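Local coordinates for protein anti sigma factor FlgM (Aquifex aeolicus, PDB 1RP3) that binds the flagellar sigma factor sigma-28 as its anti-sigma factor, probably keeping it from transcription by holding it in an inactive conformation, at residues G12-T17 with K36-K41. Sequence-based numbering, arbitrary orientation.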
ATOM      1  N   GLY B  12      23.133  14.459   1.033  1.00 42.20           N
ATOM      2  CA  GLY B  12      24.300  15.040   0.390  1.00 40.79           C
ATOM      3  C   GLY B  12      25.174  14.000  -0.292  1.00 42.54           C
ATOM      4  O   GLY B  12      25.675  14.241  -1.392  1.00 40.87           O
ATOM      5  N   LEU B  13      25.342  12.836   0.347  1.00 43.93           N
ATOM      6  CA  LEU B  13      26.156  11.748  -0.217  1.00 45.36           C
ATOM      7  C   LEU B  13      25.463  11.169  -1.437  1.00 46.04           C
ATOM      8  O   LEU B  13      26.099  10.851  -2.439  1.00 46.79           O
ATOM      9  CB  LEU B  13      26.375  10.622   0.807  1.00 46.33           C
ATOM     10  CG  LEU B  13      27.129  10.959   2.090  1.00 47.32           C
ATOM     11  CD1 LEU B  13      27.450   9.666   2.817  1.00 46.71           C
ATOM     12  CD2 LEU B  13      28.416  11.704   1.762  1.00 48.99           C
ATOM     13  N   LEU B  14      24.145  11.069  -1.338  1.00 46.12           N
ATOM     14  CA  LEU B  14      23.307  10.531  -2.395  1.00 46.42           C
ATOM     15  C   LEU B  14      23.349  11.405  -3.643  1.00 48.58           C
ATOM     16  O   LEU B  14      23.604  10.908  -4.744  1.00 46.78           O
ATOM     17  CB  LEU B  14      21.873  10.439  -1.882  1.00 43.72           C
ATOM     18  CG  LEU B  14      21.015   9.259  -2.295  1.00 41.54           C
ATOM     19  CD1 LEU B  14      21.758   7.958  -2.064  1.00 36.83           C
ATOM     20  CD2 LEU B  14      19.727   9.313  -1.494  1.00 37.80           C
ATOM     21  N   LEU B  15      23.102  12.704  -3.460  1.00 51.58           N
ATOM     22  CA  LEU B  15      23.088  13.674  -4.552  1.00 56.23           C
ATOM     23  C   LEU B  15      24.461  14.028  -5.115  1.00 59.18           C
ATOM     24  O   LEU B  15      24.551  14.789  -6.085  1.00 59.24           O
ATOM     25  CB  LEU B  15      22.343  14.949  -4.136  1.00 57.66           C
ATOM     26  CG  LEU B  15      20.811  14.935  -4.232  1.00 59.01           C
ATOM     27  CD1 LEU B  15      20.226  13.761  -3.476  1.00 59.59           C
ATOM     28  CD2 LEU B  15      20.248  16.238  -3.703  1.00 57.76           C
ATOM     29  N   GLU B  16      25.524  13.524  -4.489  1.00 63.60           N
ATOM     30  CA  GLU B  16      26.880  13.766  -4.982  1.00 67.02           C
ATOM     31  C   GLU B  16      27.306  12.710  -6.020  1.00 70.13           C
ATOM     32  O   GLU B  16      28.324  12.877  -6.691  1.00 70.89           O
ATOM     33  CB  GLU B  16      27.849  13.779  -3.831  1.00 65.28           C
ATOM     34  N   THR B  17      26.535  11.624  -6.126  1.00 73.37           N
ATOM     35  CA  THR B  17      26.807  10.549  -7.087  1.00 75.57           C
ATOM     36  C   THR B  17      25.789  10.638  -8.224  1.00 76.82           C
ATOM     37  O   THR B  17      25.847   9.884  -9.187  1.00 78.52           O
ATOM     38  CB  THR B  17      26.703   9.134  -6.446  1.00 76.47           C
ATOM     39  OG1 THR B  17      25.403   8.956  -5.872  1.00 76.83           O
ATOM     40  CG2 THR B  17      27.763   8.937  -5.364  1.00 77.77           C
ATOM     41  N   LYS B  36      23.018   2.068  -2.189  1.00 38.55           N
ATOM     42  CA  LYS B  36      22.216   1.067  -1.500  1.00 38.76           C
ATOM     43  C   LYS B  36      22.430   1.229   0.006  1.00 39.63           C
ATOM     44  O   LYS B  36      21.471   1.220   0.771  1.00 41.39           O
ATOM     45  CB  LYS B  36      22.595  -0.324  -1.941  1.00 36.32           C
ATOM     46  N   VAL B  37      23.674   1.452   0.424  1.00 38.31           N
ATOM     47  CA  VAL B  37      23.969   1.640   1.842  1.00 36.89           C
ATOM     48  C   VAL B  37      23.447   2.975   2.357  1.00 35.62           C
ATOM     49  O   VAL B  37      22.867   3.054   3.439  1.00 38.60           O
ATOM     50  CB  VAL B  37      25.494   1.506   2.125  1.00 37.78           C
ATOM     51  CG1 VAL B  37      25.861   2.053   3.509  1.00 34.99           C
ATOM     52  CG2 VAL B  37      25.893   0.057   2.041  1.00 38.53           C
ATOM     53  N   THR B  38      23.683   4.032   1.598  1.00 33.74           N
ATOM     54  CA  THR B  38      23.218   5.354   1.993  1.00 32.50           C
ATOM     55  C   THR B  38      21.691   5.348   2.137  1.00 31.84           C
ATOM     56  O   THR B  38      21.158   5.857   3.120  1.00 32.19           O
ATOM     57  CB  THR B  38      23.651   6.401   0.964  1.00 31.67           C
ATOM     58  OG1 THR B  38      25.071   6.354   0.818  1.00 33.46           O
ATOM     59  CG2 THR B  38      23.248   7.783   1.396  1.00 29.97           C
ATOM     60  N   LEU B  39      21.001   4.741   1.168  1.00 30.05           N
ATOM     61  CA  LEU B  39      19.539   4.653   1.193  1.00 30.70           C
ATOM     62  C   LEU B  39      19.078   3.890   2.426  1.00 30.34           C
ATOM     63  O   LEU B  39      18.108   4.290   3.092  1.00 28.38           O
ATOM     64  CB  LEU B  39      19.012   3.991  -0.085  1.00 27.47           C
ATOM     65  CG  LEU B  39      19.046   4.916  -1.313  1.00 29.19           C
ATOM     66  CD1 LEU B  39      18.897   4.130  -2.622  1.00 25.47           C
ATOM     67  CD2 LEU B  39      17.967   5.967  -1.181  1.00 25.76           C
ATOM     68  N   SER B  40      19.802   2.821   2.751  1.00 30.74           N
ATOM     69  CA  SER B  40      19.487   2.024   3.929  1.00 31.60           C
ATOM     70  C   SER B  40      19.634   2.866   5.200  1.00 33.13           C
ATOM     71  O   SER B  40      18.792   2.808   6.105  1.00 33.09           O
ATOM     72  CB  SER B  40      20.387   0.800   4.023  1.00 32.12           C
ATOM     73  OG  SER B  40      19.985   0.015   5.128  1.00 33.19           O
ATOM     74  N   LYS B  41      20.685   3.677   5.249  1.00 34.41           N
ATOM     75  CA  LYS B  41      20.900   4.525   6.410  1.00 35.92           C
ATOM     76  C   LYS B  41      19.794   5.549   6.547  1.00 36.36           C
ATOM     77  O   LYS B  41      19.366   5.840   7.661  1.00 37.63           O
ATOM     78  CB  LYS B  41      22.248   5.230   6.346  1.00 38.56           C
ATOM     79  CG  LYS B  41      23.453   4.319   6.522  1.00 38.10           C
ATOM     80  CD  LYS B  41      24.694   5.179   6.676  1.00 38.10           C
ATOM     81  CE  LYS B  41      25.942   4.364   6.883  1.00 37.68           C
ATOM     82  NZ  LYS B  41      27.119   5.256   7.067  1.00 38.10           N
TER
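Thr38 OG1, beside its own backbone N (chi1 -56°), hydrogen-bonds the carbonyl oxygen of Glu34, one helical turn back, a compact example of how a threonine fits an apolar helix interface: a helix carbonyl satisfies the hydroxyl while the methyl faces the partner helix. The same rotation sets CG2 anti to that nitrogen. There Thr38 CG2 meets Leu14 CD1 at 3.8 Å, the two side chains running alongside in opposing senses, while Leu13 CB borders the methyl more loosely at 4.3 Å. Leu14 CD1 also comes near Leu39 CG, but the closest contact with that residue is made by the other branch: Leu14 CD2 touches Leu39 CD2 at 3.8 Å, the leucines lying roughly perpendicular. Leu14 thus spans both residues, its burial completed by Ile42 of helix 31-46 and by Ile54 of the sigma-28 chain, and no hydrogen bond links the two segments. A type I turn from Leu14 to Thr17 follows, with a weak bond from Thr17 N to Leu14 O (3.3 Å). The contact joins the C-terminal end of helix 5-14 to the middle of helix 31-46, with Leu10 also on Thr38, while Ser47 of the sigma-28 chain packs on Leu39.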